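Local coordinates for avidin-related protein 4/5 (Gallus gallus, PDB 1Y55) that binds biotin with high affinity as a thermostable tetrameric relative of avidin, holding the vitamin inside each of its four beta barrels, at residues Leu46-Gly51 with His67-Glu72; Ser73-Thr78 with Trp95-Ser100; Leu14-Thr19 with Tyr33-Ala38. The protein carries 1 engineered substitution. All blocks are in the same frame, centred on the assembly; numbering follows the deposited sequence.

Contact 1 of 3, residues Leu46-Gly51 with His67-Glu72; sequences LSPLLG and HWNFSE. With BTN (biotin), chain C.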
loop_
_atom_site.group_PDB
_atom_site.type_symbol
_atom_site.label_atom_id
_atom_site.label_comp_id
_atom_site.label_asym_id
_atom_site.label_seq_id
_atom_site.Cartn_x
_atom_site.Cartn_y
_atom_site.Cartn_z
ATOM N N LEU A 46 -24.848 5.055 6.423
ATOM C CA LEU A 46 -24.115 4.642 7.605
ATOM C C LEU A 46 -23.781 3.162 7.511
ATOM O O LEU A 46 -24.651 2.355 7.170
ATOM C CB LEU A 46 -24.966 4.907 8.843
ATOM C CG LEU A 46 -24.240 4.784 10.189
ATOM C CD1 LEU A 46 -23.164 5.867 10.329
ATOM C CD2 LEU A 46 -25.233 4.853 11.329
ATOM N N SER A 47 -22.544 2.796 7.827
ATOM C CA SER A 47 -22.067 1.433 7.626
ATOM C C SER A 47 -21.391 0.905 8.884
ATOM O O SER A 47 -20.749 1.648 9.625
ATOM C CB SER A 47 -21.107 1.401 6.450
ATOM O OG SER A 47 -21.789 1.724 5.241
ATOM N N PRO A 48 -21.520 -0.391 9.137
ATOM C CA PRO A 48 -20.929 -0.989 10.342
ATOM C C PRO A 48 -19.441 -1.263 10.216
ATOM O O PRO A 48 -18.934 -1.545 9.131
ATOM C CB PRO A 48 -21.711 -2.292 10.484
ATOM C CG PRO A 48 -21.994 -2.680 9.073
ATOM C CD PRO A 48 -22.294 -1.385 8.369
ATOM N N LEU A 49 -18.779 -1.220 11.369
ATOM C CA LEU A 49 -17.375 -1.602 11.480
ATOM C C LEU A 49 -17.181 -2.563 12.648
ATOM O O LEU A 49 -17.960 -2.587 13.606
ATOM C CB LEU A 49 -16.451 -0.379 11.611
ATOM C CG LEU A 49 -16.525 0.425 12.915
ATOM C CD1 LEU A 49 -15.583 -0.118 13.992
ATOM C CD2 LEU A 49 -16.225 1.890 12.670
ATOM N N LEU A 50 -16.130 -3.369 12.544
ATOM C CA LEU A 50 -15.763 -4.354 13.556
ATOM C C LEU A 50 -14.253 -4.434 13.578
ATOM O O LEU A 50 -13.646 -4.573 12.524
ATOM C CB LEU A 50 -16.333 -5.698 13.165
ATOM C CG LEU A 50 -16.364 -6.821 14.161
ATOM C CD1 LEU A 50 -17.094 -6.417 15.431
ATOM C CD2 LEU A 50 -17.072 -8.011 13.506
ATOM N N GLY A 51 -13.641 -4.372 14.754
ATOM C CA GLY A 51 -12.198 -4.403 14.853
ATOM C C GLY A 51 -11.670 -4.871 16.189
ATOM O O GLY A 51 -12.417 -5.291 17.068
ATOM N N HIS A 67 -17.754 -2.704 6.532
ATOM C CA HIS A 67 -18.603 -3.311 5.517
ATOM C C HIS A 67 -19.532 -2.219 4.985
ATOM O O HIS A 67 -20.504 -1.839 5.638
ATOM C CB HIS A 67 -19.397 -4.496 6.107
ATOM C CG HIS A 67 -20.583 -4.916 5.290
ATOM N ND1 HIS A 67 -20.696 -6.069 4.534
ATOM C CD2 HIS A 67 -21.753 -4.262 5.133
ATOM C CE1 HIS A 67 -21.903 -6.105 3.977
ATOM N NE2 HIS A 67 -22.556 -5.010 4.317
ATOM N N TRP A 68 -19.241 -1.688 3.803
ATOM C CA TRP A 68 -20.061 -0.617 3.258
ATOM C C TRP A 68 -21.457 -1.170 2.953
ATOM O O TRP A 68 -21.594 -2.187 2.278
ATOM C CB TRP A 68 -19.406 -0.023 2.011
ATOM C CG TRP A 68 -18.046 0.515 2.330
ATOM C CD1 TRP A 68 -16.853 -0.032 1.959
ATOM C CD2 TRP A 68 -17.723 1.627 3.193
ATOM N NE1 TRP A 68 -15.814 0.685 2.496
ATOM C CE2 TRP A 68 -16.320 1.705 3.260
ATOM C CE3 TRP A 68 -18.479 2.578 3.901
ATOM C CZ2 TRP A 68 -15.664 2.686 3.990
ATOM C CZ3 TRP A 68 -17.826 3.554 4.620
ATOM C CH2 TRP A 68 -16.439 3.604 4.660
ATOM N N ASN A 69 -22.489 -0.484 3.439
ATOM C CA ASN A 69 -23.854 -0.960 3.275
ATOM C C ASN A 69 -24.489 -0.535 1.964
ATOM O O ASN A 69 -25.648 -0.843 1.716
ATOM C CB ASN A 69 -24.730 -0.505 4.439
ATOM C CG ASN A 69 -24.652 -1.439 5.632
ATOM O OD1 ASN A 69 -23.924 -2.441 5.648
ATOM N ND2 ASN A 69 -25.415 -1.095 6.662
ATOM N N PHE A 70 -23.744 0.176 1.136
ATOM C CA PHE A 70 -24.256 0.753 -0.106
ATOM C C PHE A 70 -23.414 0.397 -1.323
ATOM O O PHE A 70 -23.667 0.915 -2.406
ATOM C CB PHE A 70 -24.365 2.276 0.038
ATOM C CG PHE A 70 -23.060 2.934 0.391
ATOM C CD1 PHE A 70 -22.666 3.067 1.710
ATOM C CD2 PHE A 70 -22.211 3.398 -0.598
ATOM C CE1 PHE A 70 -21.459 3.677 2.039
ATOM C CE2 PHE A 70 -21.000 3.999 -0.274
ATOM C CZ PHE A 70 -20.621 4.137 1.045
ATOM N N SER A 71 -22.410 -0.467 -1.152
ATOM C CA SER A 71 -21.627 -0.957 -2.271
ATOM C C SER A 71 -21.141 -2.355 -1.941
ATOM O O SER A 71 -21.345 -2.840 -0.830
ATOM C CB SER A 71 -20.461 -0.028 -2.560
ATOM O OG SER A 71 -19.465 -0.219 -1.596
ATOM N N GLU A 72 -20.491 -2.992 -2.907
ATOM C CA GLU A 72 -19.931 -4.327 -2.712
ATOM C C GLU A 72 -18.500 -4.286 -2.179
ATOM O O GLU A 72 -17.877 -5.334 -2.022
ATOM C CB GLU A 72 -19.990 -5.120 -4.035
ATOM C CG GLU A 72 -21.401 -5.404 -4.495
ATOM C CD GLU A 72 -22.174 -6.142 -3.426
ATOM O OE1 GLU A 72 -21.658 -7.154 -2.884
ATOM O OE2 GLU A 72 -23.282 -5.682 -3.085
HETATM C C11 BTN C . -17.391 3.019 -1.575
HETATM O O11 BTN C . -16.882 4.096 -2.244
HETATM O O12 BTN C . -18.034 2.081 -2.195
HETATM C C10 BTN C . -17.238 2.875 -0.126
HETATM C C9 BTN C . -16.759 4.111 0.598
HETATM C C8 BTN C . -15.237 4.199 0.647
HETATM C C7 BTN C . -14.776 5.451 1.403
HETATM C C2 BTN C . -13.242 5.494 1.645
HETATM S S1 BTN C . -12.631 4.320 2.819
HETATM C C6 BTN C . -11.026 5.139 2.736
HETATM C C5 BTN C . -11.336 6.634 2.724
HETATM N N1 BTN C . -11.479 7.200 4.052
HETATM C C3 BTN C . -12.713 7.632 4.249
HETATM O O3 BTN C . -13.113 8.187 5.381
HETATM N N2 BTN C . -13.479 7.447 3.193
HETATM C C4 BTN C . -12.722 6.863 2.097
HETATM O O HOH W 1 -27.072 1.446 6.555
#
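Ser47 OG is gripped twice: it accepts the backbone N-H of Asn69 in a nearly straight bond (Ser47 OG to Asn69 N 2.9 Å, angle 164°), and it is also hydrogen-bonded to Thr45 O. In the avidin-type antiparallel barrel, this serine starts strand 47-53 and ties it to the loop that leaves strand 61-67. With OG anti to the carbonyl carbon (chi1 -65°), the hydroxyl is directed at the loop backbone, a task for a short side chain that can both donate and accept a hydrogen bond. Beside it, His67 N donates to Pro48 O at 3.1 Å. Pro48 has no N-H to offer, but its ring suits the semi-exposed margin, where Pro48 CD rests 3.3 Å from Asn69 OD1. The other branch of that amide, Asn69 ND2, donates to a water which in turn donates to Leu46 O at 2.7 Å, so a solvent molecule completes the join.

The Trp68 indole lies between Ser47 and the biotin tail. Biotin C9 sits 3.6 Å above the centre of the ring system, whose broad apolar face suits the aliphatic chain; at another part of the ring, Trp68 CE3 lies 3.7 Å from Ser47 OG. The indole NE1 is hydrogen-bonded to Thr75 OG1, which helps fix the ring's rotation. A leucine here would probably leave Thr75 OG1 without its indole partner and open a gap beside the tail, letting biotin C9 and C10 shift. Phe70 adds a second aromatic neighbour, with Phe70 CZ 3.8 Å from biotin C10. At the carboxylate end of the tail, Ser71 OG donates to biotin O12 across 2.8 Å.

Contact 2 of 3, residues Ser73-Thr78 with Trp95-Ser100; sequences STTVFT and WLLRSS. With BTN (biotin), chain C.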
loop_
_atom_site.group_PDB
_atom_site.type_symbol
_atom_site.label_atom_id
_atom_site.label_comp_id
_atom_site.label_asym_id
_atom_site.label_seq_id
_atom_site.Cartn_x
_atom_site.Cartn_y
_atom_site.Cartn_z
ATOM N N SER A 73 -17.992 -3.093 -1.893
ATOM C CA SER A 73 -16.634 -2.894 -1.435
ATOM C C SER A 73 -16.487 -3.081 0.082
ATOM O O SER A 73 -17.458 -3.051 0.836
ATOM C CB SER A 73 -16.162 -1.497 -1.812
ATOM O OG SER A 73 -16.320 -1.297 -3.192
ATOM N N THR A 74 -15.237 -3.215 0.502
ATOM C CA THR A 74 -14.877 -3.317 1.912
ATOM C C THR A 74 -13.622 -2.484 2.133
ATOM O O THR A 74 -12.737 -2.507 1.290
ATOM C CB THR A 74 -14.582 -4.778 2.282
ATOM O OG1 THR A 74 -15.755 -5.575 2.097
ATOM C CG2 THR A 74 -14.208 -4.920 3.748
ATOM N N THR A 75 -13.535 -1.766 3.252
ATOM C CA THR A 75 -12.281 -1.113 3.621
ATOM C C THR A 75 -11.758 -1.683 4.929
ATOM O O THR A 75 -12.532 -1.943 5.842
ATOM C CB THR A 75 -12.442 0.400 3.761
ATOM O OG1 THR A 75 -12.936 0.885 2.510
ATOM C CG2 THR A 75 -11.117 1.107 4.070
ATOM N N VAL A 76 -10.447 -1.838 5.029
ATOM C CA VAL A 76 -9.795 -2.080 6.309
ATOM C C VAL A 76 -8.888 -0.911 6.629
ATOM O O VAL A 76 -8.233 -0.350 5.752
ATOM C CB VAL A 76 -9.004 -3.409 6.328
ATOM C CG1 VAL A 76 -9.954 -4.605 6.226
ATOM C CG2 VAL A 76 -7.949 -3.475 5.224
ATOM N N PHE A 77 -8.862 -0.567 7.910
ATOM C CA PHE A 77 -7.992 0.460 8.467
ATOM C C PHE A 77 -7.101 -0.158 9.538
ATOM O O PHE A 77 -7.565 -0.981 10.333
ATOM C CB PHE A 77 -8.803 1.560 9.175
ATOM C CG PHE A 77 -9.630 2.434 8.279
ATOM C CD1 PHE A 77 -10.852 1.995 7.788
ATOM C CD2 PHE A 77 -9.224 3.732 7.974
ATOM C CE1 PHE A 77 -11.641 2.831 7.013
ATOM C CE2 PHE A 77 -10.022 4.563 7.181
ATOM C CZ PHE A 77 -11.211 4.097 6.702
ATOM N N THR A 78 -5.842 0.254 9.587
ATOM C CA THR A 78 -4.994 -0.084 10.723
ATOM C C THR A 78 -4.189 1.127 11.127
ATOM O O THR A 78 -3.892 1.988 10.309
ATOM C CB THR A 78 -4.141 -1.314 10.400
ATOM O OG1 THR A 78 -3.466 -1.790 11.570
ATOM C CG2 THR A 78 -3.070 -1.034 9.371
ATOM N N TRP A 95 -5.193 2.633 5.122
ATOM C CA TRP A 95 -6.326 1.823 4.728
ATOM C C TRP A 95 -6.107 1.182 3.375
ATOM O O TRP A 95 -5.355 1.676 2.527
ATOM C CB TRP A 95 -7.644 2.630 4.754
ATOM C CG TRP A 95 -7.655 3.908 3.978
ATOM C CD1 TRP A 95 -7.544 5.169 4.493
ATOM C CD2 TRP A 95 -7.839 4.075 2.560
ATOM N NE1 TRP A 95 -7.639 6.102 3.491
ATOM C CE2 TRP A 95 -7.825 5.455 2.297
ATOM C CE3 TRP A 95 -8.057 3.193 1.494
ATOM C CZ2 TRP A 95 -7.999 5.975 1.003
ATOM C CZ3 TRP A 95 -8.219 3.712 0.205
ATOM C CH2 TRP A 95 -8.181 5.088 -0.023
ATOM N N LEU A 96 -6.827 0.067 3.189
ATOM C CA LEU A 96 -6.982 -0.601 1.891
ATOM C C LEU A 96 -8.481 -0.696 1.609
ATOM O O LEU A 96 -9.240 -1.187 2.445
ATOM C CB LEU A 96 -6.393 -2.006 1.892
ATOM C CG LEU A 96 -4.887 -2.097 2.118
ATOM C CD1 LEU A 96 -4.484 -3.553 2.287
ATOM C CD2 LEU A 96 -4.088 -1.448 1.002
ATOM N N LEU A 97 -8.884 -0.231 0.428
ATOM C CA LEU A 97 -10.263 -0.245 -0.045
ATOM C C LEU A 97 -10.334 -1.275 -1.174
ATOM O O LEU A 97 -9.734 -1.083 -2.239
ATOM C CB LEU A 97 -10.666 1.146 -0.524
ATOM C CG LEU A 97 -11.939 1.301 -1.355
ATOM C CD1 LEU A 97 -13.178 0.718 -0.724
ATOM C CD2 LEU A 97 -12.170 2.775 -1.631
ATOM N N ARG A 98 -11.033 -2.374 -0.903
ATOM C CA ARG A 98 -11.196 -3.467 -1.852
ATOM C C ARG A 98 -12.524 -3.327 -2.588
ATOM O O ARG A 98 -13.593 -3.325 -1.968
ATOM C CB ARG A 98 -11.180 -4.795 -1.102
ATOM C CG ARG A 98 -11.482 -5.997 -1.998
ATOM C CD ARG A 98 -10.403 -6.282 -2.992
ATOM N NE ARG A 98 -10.856 -7.157 -4.069
ATOM C CZ ARG A 98 -10.055 -7.968 -4.760
ATOM N NH1 ARG A 98 -8.802 -8.181 -4.392
ATOM N NH2 ARG A 98 -10.532 -8.600 -5.814
ATOM N N SER A 99 -12.439 -3.213 -3.908
ATOM C CA SER A 99 -13.605 -3.273 -4.766
ATOM C C SER A 99 -13.883 -4.710 -5.199
ATOM O O SER A 99 -13.000 -5.559 -5.276
ATOM C CB SER A 99 -13.370 -2.435 -6.028
ATOM O OG SER A 99 -13.173 -1.065 -5.743
ATOM N N SER A 100 -15.135 -4.954 -5.533
ATOM C CA SER A 100 -15.547 -6.209 -6.133
ATOM C C SER A 100 -15.291 -6.176 -7.629
ATOM O O SER A 100 -15.734 -5.263 -8.313
ATOM C CB SER A 100 -17.043 -6.413 -5.903
ATOM O OG SER A 100 -17.497 -7.564 -6.570
HETATM C C11 BTN C . -17.391 3.019 -1.575
HETATM O O11 BTN C . -16.882 4.096 -2.244
HETATM O O12 BTN C . -18.034 2.081 -2.195
HETATM C C10 BTN C . -17.238 2.875 -0.126
HETATM C C9 BTN C . -16.759 4.111 0.598
HETATM C C8 BTN C . -15.237 4.199 0.647
HETATM C C7 BTN C . -14.776 5.451 1.403
HETATM C C2 BTN C . -13.242 5.494 1.645
HETATM S S1 BTN C . -12.631 4.320 2.819
HETATM C C6 BTN C . -11.026 5.139 2.736
HETATM C C5 BTN C . -11.336 6.634 2.724
HETATM N N1 BTN C . -11.479 7.200 4.052
HETATM C C3 BTN C . -12.713 7.632 4.249
HETATM O O3 BTN C . -13.113 8.187 5.381
HETATM N N2 BTN C . -13.479 7.447 3.193
HETATM C C4 BTN C . -12.722 6.863 2.097
HETATM O O HOH W 2 -17.130 -2.901 -5.248
HETATM O O HOH W 3 -15.018 0.453 -4.412
#
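Trp95 places CG between its backbone N and carbonyl carbon (chi1 53°), while Phe77 swings CG anti to its carbonyl carbon (chi1 -69°), and the two side chains rise side by side on the biotin-facing surface of the sheet. Trp95 CB lies over the face of the Phe77 ring, a CH-pi contact 4.0 Å from the centroid. The rings themselves are inclined at 55°, with Phe77 CE2 touching Trp95 CD1 at 3.7 Å. Biotin C6, next to the sulfur, is centred 3.2 Å above the Trp95 indole plane, so a large flat residue suits this place as a wall for the bicyclic head. On the same surface Thr75 OG1 packs 3.2 Å from Leu97 CD1 and borders biotin S1; a small branched residue leaves room for the sulfur, while its hydroxyl keeps Trp68 as polar partner.

These strands form an antiparallel beta hairpin. Thr74 and Arg98, like Val76 and Leu96, are hydrogen-bonded pairs, the shortest of the four bonds running from Arg98 N to Thr74 O at 2.8 Å. Opposite the biotin side, Val76 CG2 meets Leu96 CB at 4.0 Å. Where strand 74-83 begins and strand 89-98 has ended, a water joins Ser73 OG, 2.7 Å from it, to the N-H of Ser100.

Val76 packs against Val76 of the second subunit, and Trp108 of the third subunit abuts Trp95 and Leu97. Within the barrel the hairpin is flanked by strand 61-67 next to Thr75 and Phe77 and by strand 111-120 next to Trp95 and Leu97.

Contact 3 of 3, residues Leu14-Thr19 with Tyr33-Ala38; sequences LGSIMT and YLTAVA. With BTN (biotin), chain C.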
loop_
_atom_site.group_PDB
_atom_site.type_symbol
_atom_site.label_atom_id
_atom_site.label_comp_id
_atom_site.label_asym_id
_atom_site.label_seq_id
_atom_site.Cartn_x
_atom_site.Cartn_y
_atom_site.Cartn_z
ATOM N N LEU A 14 -10.805 13.879 5.875
ATOM C CA LEU A 14 -11.755 13.985 4.776
ATOM C C LEU A 14 -13.134 14.417 5.250
ATOM O O LEU A 14 -14.018 14.623 4.425
ATOM C CB LEU A 14 -11.871 12.646 4.033
ATOM C CG LEU A 14 -10.585 12.072 3.459
ATOM C CD1 LEU A 14 -10.820 10.694 2.846
ATOM C CD2 LEU A 14 -9.961 13.007 2.459
ATOM N N GLY A 15 -13.333 14.523 6.561
ATOM C CA GLY A 15 -14.614 14.873 7.138
ATOM C C GLY A 15 -15.481 13.683 7.526
ATOM O O GLY A 15 -16.587 13.870 8.015
ATOM N N SER A 16 -15.021 12.451 7.297
ATOM C CA SER A 16 -15.786 11.283 7.704
ATOM C C SER A 16 -15.897 11.216 9.212
ATOM O O SER A 16 -15.028 11.716 9.917
ATOM C CB SER A 16 -15.112 10.026 7.185
ATOM O OG SER A 16 -15.024 10.069 5.779
ATOM N N ILE A 17 -16.953 10.571 9.693
ATOM C CA ILE A 17 -17.198 10.400 11.122
ATOM C C ILE A 17 -17.296 8.926 11.440
ATOM O O ILE A 17 -17.941 8.183 10.726
ATOM C CB ILE A 17 -18.496 11.093 11.566
ATOM C CG1 ILE A 17 -18.421 12.578 11.271
ATOM C CG2 ILE A 17 -18.784 10.826 13.044
ATOM C CD1 ILE A 17 -19.718 13.291 11.556
ATOM N N MET A 18 -16.675 8.483 12.529
ATOM C CA MET A 18 -16.967 7.146 13.009
ATOM C C MET A 18 -17.235 7.192 14.497
ATOM O O MET A 18 -16.720 8.028 15.236
ATOM C CB MET A 18 -15.900 6.138 12.675
ATOM C CG MET A 18 -14.628 6.433 13.300
ATOM S SD MET A 18 -13.425 5.007 12.999
ATOM C CE MET A 18 -12.081 5.601 13.961
ATOM N N THR A 19 -18.054 6.246 14.922
ATOM C CA THR A 19 -18.467 6.106 16.294
ATOM C C THR A 19 -18.156 4.688 16.720
ATOM O O THR A 19 -18.625 3.737 16.118
ATOM C CB THR A 19 -19.958 6.366 16.423
ATOM O OG1 THR A 19 -20.274 7.645 15.846
ATOM C CG2 THR A 19 -20.364 6.462 17.896
ATOM N N TYR A 33 -19.605 3.914 10.715
ATOM C CA TYR A 33 -18.738 4.766 9.923
ATOM C C TYR A 33 -19.608 5.494 8.902
ATOM O O TYR A 33 -20.319 4.839 8.139
ATOM C CB TYR A 33 -17.670 3.922 9.214
ATOM C CG TYR A 33 -16.442 4.689 8.791
ATOM C CD1 TYR A 33 -16.452 5.517 7.673
ATOM C CD2 TYR A 33 -15.258 4.586 9.504
ATOM C CE1 TYR A 33 -15.313 6.222 7.282
ATOM C CE2 TYR A 33 -14.127 5.281 9.119
ATOM C CZ TYR A 33 -14.157 6.102 8.016
ATOM O OH TYR A 33 -13.007 6.779 7.688
ATOM N N LEU A 34 -19.541 6.826 8.899
ATOM C CA LEU A 34 -20.232 7.659 7.917
ATOM C C LEU A 34 -19.146 8.328 7.070
ATOM O O LEU A 34 -18.498 9.281 7.501
ATOM C CB LEU A 34 -21.133 8.694 8.591
ATOM C CG LEU A 34 -22.003 9.490 7.630
ATOM C CD1 LEU A 34 -22.952 8.600 6.849
ATOM C CD2 LEU A 34 -22.778 10.551 8.385
ATOM N N THR A 35 -18.896 7.766 5.895
ATOM C CA THR A 35 -17.883 8.329 5.028
ATOM C C THR A 35 -18.369 9.621 4.382
ATOM O O THR A 35 -19.531 9.732 3.992
ATOM C CB THR A 35 -17.405 7.331 3.973
ATOM O OG1 THR A 35 -16.358 7.959 3.210
ATOM C CG2 THR A 35 -18.517 6.868 3.019
ATOM N N ALA A 36 -17.468 10.600 4.273
ATOM C CA ALA A 36 -17.788 11.841 3.585
ATOM C C ALA A 36 -17.731 11.688 2.068
ATOM O O ALA A 36 -18.332 12.495 1.345
ATOM C CB ALA A 36 -16.838 12.936 4.017
ATOM N N VAL A 37 -16.973 10.694 1.595
ATOM C CA VAL A 37 -16.675 10.494 0.180
ATOM C C VAL A 37 -16.931 9.042 -0.206
ATOM O O VAL A 37 -16.837 8.120 0.612
ATOM C CB VAL A 37 -15.213 10.881 -0.175
ATOM C CG1 VAL A 37 -14.997 12.379 0.023
ATOM C CG2 VAL A 37 -14.202 10.072 0.641
ATOM N N ALA A 38 -17.199 8.824 -1.486
ATOM C CA ALA A 38 -17.383 7.473 -2.013
ATOM C C ALA A 38 -17.264 7.529 -3.518
ATOM O O ALA A 38 -17.270 8.598 -4.115
ATOM C CB ALA A 38 -18.741 6.914 -1.618
HETATM C C11 BTN C . -17.391 3.019 -1.575
HETATM O O11 BTN C . -16.882 4.096 -2.244
HETATM O O12 BTN C . -18.034 2.081 -2.195
HETATM C C10 BTN C . -17.238 2.875 -0.126
HETATM C C9 BTN C . -16.759 4.111 0.598
HETATM C C8 BTN C . -15.237 4.199 0.647
HETATM C C7 BTN C . -14.776 5.451 1.403
HETATM C C2 BTN C . -13.242 5.494 1.645
HETATM S S1 BTN C . -12.631 4.320 2.819
HETATM C C6 BTN C . -11.026 5.139 2.736
HETATM C C5 BTN C . -11.336 6.634 2.724
HETATM N N1 BTN C . -11.479 7.200 4.052
HETATM C C3 BTN C . -12.713 7.632 4.249
HETATM O O3 BTN C . -13.113 8.187 5.381
HETATM N N2 BTN C . -13.479 7.447 3.193
HETATM C C4 BTN C . -12.722 6.863 2.097
#
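Ser16 and Ala36 are joined by a hydrogen bond, Ala36 N donating to Ser16 OG at 2.9 Å. While accepting that N-H, the same hydroxyl donates to the ureido oxygen of biotin, Ser16 OG to O3 measuring 2.7 Å. Tyr33 holds CG anti to its backbone N (chi1 -159°), which carries the phenol into the barrel, where Tyr33 OH donates to biotin O3 across 2.7 Å and O3 lies near the ring plane at its edge. Two hydroxyl donors on one carbonyl oxygen would probably polarise the ureido group, drawing negative charge onto O3; Asn12 ND2 is a further hydrogen-bonding partner of biotin. One of the two ureido N-H groups, N2, is met by Thr35: biotin N2 donates to Thr35 OG1 at 2.9 Å with an angle of 174°. Thr35 OG1 in turn donates to Val37 O at 2.6 Å, which helps fix its rotation and leaves OG1 an acceptor for N2.

Backbone bonds link the segments as neighbouring strands of the antiparallel beta hairpin 17-20 and 28-34 in the avidin barrel. Ile17 and Leu34 form the hydrogen-bonded pair, with Leu34 N to Ile17 O at 2.8 Å, and Met18 faces Tyr33 in a non-hydrogen-bonded one.

Apolar packing does the rest. Met18 CB lies against Tyr33 CD2, and the sulfur makes an oblique Met-aromatic contact, Met18 SD 5.0 Å from the Tyr33 ring centroid; Met18, flexible and unbranched, fills the barrel interior beside the phenol. Beside the ureido ring, Leu14 CD1 approaches Val37 CG2 at 4.1 Å, and Trp108 of the third subunit packs on these two residues.

How the contacts relate
All three contacts belong to one closed antiparallel barrel and touch the same biotin. Along the chain they come in series, contact 3 first, then contact 1, then contact 2. The centres of contacts 1 and 2 lie about 10 Å apart. Those of contacts 1 and 3 are about 11 Å apart, and those of contacts 2 and 3 about 14 Å. Strands 28-34 and 47-53, adjacent in the sheet, connect contacts 3 and 1, while the chain runs straight from the loop of contact 1 into strand 74-83 of contact 2. The ligand is thus held at its ureido group, tail and sulfur-bearing ring by different strands and loops, with the second subunit beside contacts 1 and 2 and the third beside contacts 2 and 3.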